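Arginine decarboxylase (PDB 3NZP) probably catalyses the pyridoxal-phosphate-dependent decarboxylation of arginine to agmatine, an early step in polyamine (spermidine) biosynthesis. Local coordinates at residues I230-G235 with K267-G272. Sequence-based numbering, arbitrary orientation.
Sequences IHFHLG and KAINLG. With PLP (pyridoxal-5'-phosphate), chain E.
Ile-230 and Phe-232 bracket Asn-270 in a parallel ladder: Ile-230 N donates to Ala-268 O, Asn-270 N to Ile-230 O (2.7 Å) and Phe-232 N to Asn-270 O. Apolar packing lies on the helix-facing side. Ile-230 and Ile-269 run side by side, CG1 to CG1 at 3.8 Å. With its CG between backbone N and carbonyl carbon (chi1 70°), the Phe-232 ring lies alongside Leu-271, whose CA sits over its face in a CH-pi contact, 4.0 Å from the centroid; Leu-271 also meets helices 242-260 and 292-309. On the barrel-interior side, His-231 and Asn-270 point the same way, ring and amide planes 85° apart, with Asn-270 CB at the ring edge. Asn-270 OD1 accepts from Gly-272 N in the carbonyl plane (2.9 Å), an Asx turn, while ND2 hydrogen-bonds to Glu-320; the two bonds together fix the amide's rotation. At the cofactor, His-231 CE1 lies 3.4 Å from PLP C2A, and His-233 places one ring face over the pyridine, its ND1 hydrogen-bonded to Gly-273 N. The two parallel strands, joined through helix 242-260, form a beta-alpha-beta unit of the TIM-type barrel of class-II Orn/Lys/Arg decarboxylases, the C-terminal ends of its strands carrying the pyridoxal-phosphate site.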
ATOM      1  N   ILE B 230      25.840 -19.377   5.015  1.00 30.15           N
ATOM      2  CA  ILE B 230      24.852 -19.573   3.966  1.00 37.07           C
ATOM      3  C   ILE B 230      23.554 -18.988   4.532  1.00 34.21           C
ATOM      4  O   ILE B 230      23.332 -19.005   5.744  1.00 29.09           O
ATOM      5  CB  ILE B 230      24.600 -21.070   3.611  1.00 27.41           C
ATOM      6  CG1 ILE B 230      24.140 -21.848   4.820  1.00 27.07           C
ATOM      7  CG2 ILE B 230      25.848 -21.704   3.103  1.00 31.29           C
ATOM      8  CD1 ILE B 230      23.763 -23.234   4.438  1.00 26.74           C
ATOM      9  N   HIS B 231      22.703 -18.473   3.655  1.00 36.11           N
ATOM     10  CA  HIS B 231      21.462 -17.851   4.078  1.00 40.90           C
ATOM     11  C   HIS B 231      20.316 -18.242   3.158  1.00 43.04           C
ATOM     12  O   HIS B 231      20.523 -18.479   1.963  1.00 43.32           O
ATOM     13  CB  HIS B 231      21.664 -16.316   4.089  1.00 52.03           C
ATOM     14  CG  HIS B 231      20.397 -15.515   4.129  1.00 61.45           C
ATOM     15  ND1 HIS B 231      19.790 -15.028   2.991  1.00 73.11           N
ATOM     16  CD2 HIS B 231      19.622 -15.112   5.166  1.00 66.29           C
ATOM     17  CE1 HIS B 231      18.698 -14.361   3.323  1.00 70.06           C
ATOM     18  NE2 HIS B 231      18.574 -14.398   4.638  1.00 69.70           N
ATOM     19  N   PHE B 232      19.116 -18.339   3.725  1.00 41.24           N
ATOM     20  CA  PHE B 232      17.910 -18.650   2.955  1.00 37.30           C
ATOM     21  C   PHE B 232      16.752 -17.860   3.579  1.00 38.82           C
ATOM     22  O   PHE B 232      16.780 -17.563   4.779  1.00 33.11           O
ATOM     23  CB  PHE B 232      17.634 -20.167   2.956  1.00 29.80           C
ATOM     24  CG  PHE B 232      17.199 -20.733   4.280  1.00 25.34           C
ATOM     25  CD1 PHE B 232      15.864 -20.695   4.661  1.00 30.21           C
ATOM     26  CD2 PHE B 232      18.123 -21.310   5.146  1.00 29.44           C
ATOM     27  CE1 PHE B 232      15.456 -21.223   5.891  1.00 32.16           C
ATOM     28  CE2 PHE B 232      17.720 -21.838   6.381  1.00 25.99           C
ATOM     29  CZ  PHE B 232      16.387 -21.793   6.752  1.00 25.29           C
ATOM     30  N   HIS B 233      15.777 -17.453   2.767  1.00 36.33           N
ATOM     31  CA  HIS B 233      14.615 -16.722   3.297  1.00 42.06           C
ATOM     32  C   HIS B 233      13.345 -17.386   2.803  1.00 38.17           C
ATOM     33  O   HIS B 233      13.170 -17.558   1.605  1.00 39.33           O
ATOM     34  CB  HIS B 233      14.611 -15.227   2.877  1.00 48.20           C
ATOM     35  CG  HIS B 233      13.485 -14.426   3.481  1.00 56.58           C
ATOM     36  ND1 HIS B 233      13.310 -14.275   4.844  1.00 54.81           N
ATOM     37  CD2 HIS B 233      12.457 -13.759   2.903  1.00 50.94           C
ATOM     38  CE1 HIS B 233      12.224 -13.559   5.077  1.00 27.95           C
ATOM     39  NE2 HIS B 233      11.689 -13.234   3.917  1.00 38.90           N
ATOM     40  N   LEU B 234      12.466 -17.769   3.723  1.00 38.92           N
ATOM     41  CA  LEU B 234      11.209 -18.407   3.339  1.00 37.20           C
ATOM     42  C   LEU B 234      10.092 -17.391   3.194  1.00 38.11           C
ATOM     43  O   LEU B 234       9.070 -17.684   2.587  1.00 44.68           O
ATOM     44  CB  LEU B 234      10.772 -19.440   4.377  1.00 36.77           C
ATOM     45  CG  LEU B 234      11.716 -20.611   4.604  1.00 36.02           C
ATOM     46  CD1 LEU B 234      11.098 -21.548   5.633  1.00 29.18           C
ATOM     47  CD2 LEU B 234      11.994 -21.321   3.278  1.00 17.41           C
ATOM     48  N   GLY B 235      10.282 -16.203   3.761  1.00 38.19           N
ATOM     49  CA  GLY B 235       9.259 -15.180   3.672  1.00 34.07           C
ATOM     50  C   GLY B 235       8.828 -14.692   5.039  1.00 35.74           C
ATOM     51  O   GLY B 235       9.310 -15.179   6.056  1.00 37.39           O
ATOM     52  N   LYS B 267      30.829 -21.460   8.856  1.00 38.84           N
ATOM     53  CA  LYS B 267      30.452 -21.879  10.185  1.00 38.04           C
ATOM     54  C   LYS B 267      29.132 -21.314  10.691  1.00 40.65           C
ATOM     55  O   LYS B 267      28.871 -21.314  11.901  1.00 41.13           O
ATOM     56  CB  LYS B 267      31.569 -21.521  11.160  1.00 37.84           C
ATOM     57  CG  LYS B 267      32.908 -22.145  10.801  1.00 48.57           C
ATOM     58  CD  LYS B 267      33.939 -21.877  11.884  1.00 46.89           C
ATOM     59  CE  LYS B 267      35.282 -22.478  11.532  1.00 52.19           C
ATOM     60  NZ  LYS B 267      36.171 -22.404  12.721  1.00 58.06           N
ATOM     61  N   ALA B 268      28.294 -20.835   9.782  1.00 34.00           N
ATOM     62  CA  ALA B 268      27.015 -20.299  10.206  1.00 36.39           C
ATOM     63  C   ALA B 268      25.924 -20.459   9.168  1.00 32.63           C
ATOM     64  O   ALA B 268      26.187 -20.518   7.971  1.00 28.91           O
ATOM     65  CB  ALA B 268      27.152 -18.830  10.595  1.00 27.02           C
ATOM     66  N   ILE B 269      24.695 -20.554   9.658  1.00 31.83           N
ATOM     67  CA  ILE B 269      23.539 -20.677   8.799  1.00 32.93           C
ATOM     68  C   ILE B 269      22.567 -19.570   9.194  1.00 36.55           C
ATOM     69  O   ILE B 269      22.242 -19.389  10.374  1.00 31.90           O
ATOM     70  CB  ILE B 269      22.863 -22.055   8.943  1.00 30.06           C
ATOM     71  CG1 ILE B 269      23.768 -23.154   8.390  1.00 27.70           C
ATOM     72  CG2 ILE B 269      21.576 -22.077   8.167  1.00 28.36           C
ATOM     73  CD1 ILE B 269      23.152 -24.543   8.443  1.00 27.68           C
ATOM     74  N   ASN B 270      22.129 -18.808   8.198  1.00 36.46           N
ATOM     75  CA  ASN B 270      21.196 -17.712   8.431  1.00 38.43           C
ATOM     76  C   ASN B 270      19.818 -18.172   7.979  1.00 40.08           C
ATOM     77  O   ASN B 270      19.583 -18.332   6.777  1.00 40.70           O
ATOM     78  CB  ASN B 270      21.633 -16.490   7.621  1.00 33.88           C
ATOM     79  CG  ASN B 270      20.924 -15.222   8.048  1.00 39.86           C
ATOM     80  OD1 ASN B 270      19.690 -15.199   8.183  1.00 45.78           O
ATOM     81  ND2 ASN B 270      21.690 -14.154   8.254  1.00 27.18           N
ATOM     82  N   LEU B 271      18.916 -18.385   8.938  1.00 37.23           N
ATOM     83  CA  LEU B 271      17.547 -18.841   8.642  1.00 37.97           C
ATOM     84  C   LEU B 271      16.671 -17.748   8.061  1.00 37.87           C
ATOM     85  O   LEU B 271      15.593 -18.022   7.537  1.00 36.35           O
ATOM     86  CB  LEU B 271      16.866 -19.335   9.908  1.00 37.50           C
ATOM     87  CG  LEU B 271      17.693 -20.303  10.720  1.00 39.97           C
ATOM     88  CD1 LEU B 271      16.907 -20.707  11.950  1.00 42.72           C
ATOM     89  CD2 LEU B 271      18.028 -21.505   9.854  1.00 38.58           C
ATOM     90  N   GLY B 272      17.123 -16.507   8.182  1.00 35.68           N
ATOM     91  CA  GLY B 272      16.343 -15.410   7.669  1.00 32.98           C
ATOM     92  C   GLY B 272      15.170 -15.086   8.576  1.00 37.95           C
ATOM     93  O   GLY B 272      15.202 -15.340   9.787  1.00 37.77           O
TER
HETATM   94  N1  PLP E 701      15.455 -11.662   5.964  1.00 67.11           N
HETATM   95  C2  PLP E 701      15.479 -11.254   4.691  1.00 70.31           C
HETATM   96  C2A PLP E 701      16.636 -11.654   3.815  1.00 59.62           C
HETATM   97  C3  PLP E 701      14.431 -10.430   4.181  1.00 76.36           C
HETATM   98  O3  PLP E 701      14.453 -10.003   2.876  1.00 79.52           O
HETATM   99  C4  PLP E 701      13.328 -10.082   5.072  1.00 71.86           C
HETATM  100  C4A PLP E 701      12.206  -9.243   4.602  1.00 51.54           C
HETATM  101  C5  PLP E 701      13.379 -10.563   6.437  1.00 70.40           C
HETATM  102  C6  PLP E 701      14.465 -11.360   6.825  1.00 71.54           C
HETATM  103  C5A PLP E 701      12.274 -10.237   7.452  1.00 64.15           C
HETATM  104  O4P PLP E 701      11.395 -11.360   7.653  1.00 52.96           O
HETATM  105  P   PLP E 701      10.274 -10.937   8.747  1.00 35.39           P
HETATM  106  O1P PLP E 701       9.553 -12.151   9.170  1.00 54.51           O
HETATM  107  O2P PLP E 701      10.944 -10.260  10.034  1.00 37.56           O
HETATM  108  O3P PLP E 701       9.231  -9.916   8.094  1.00 39.43           O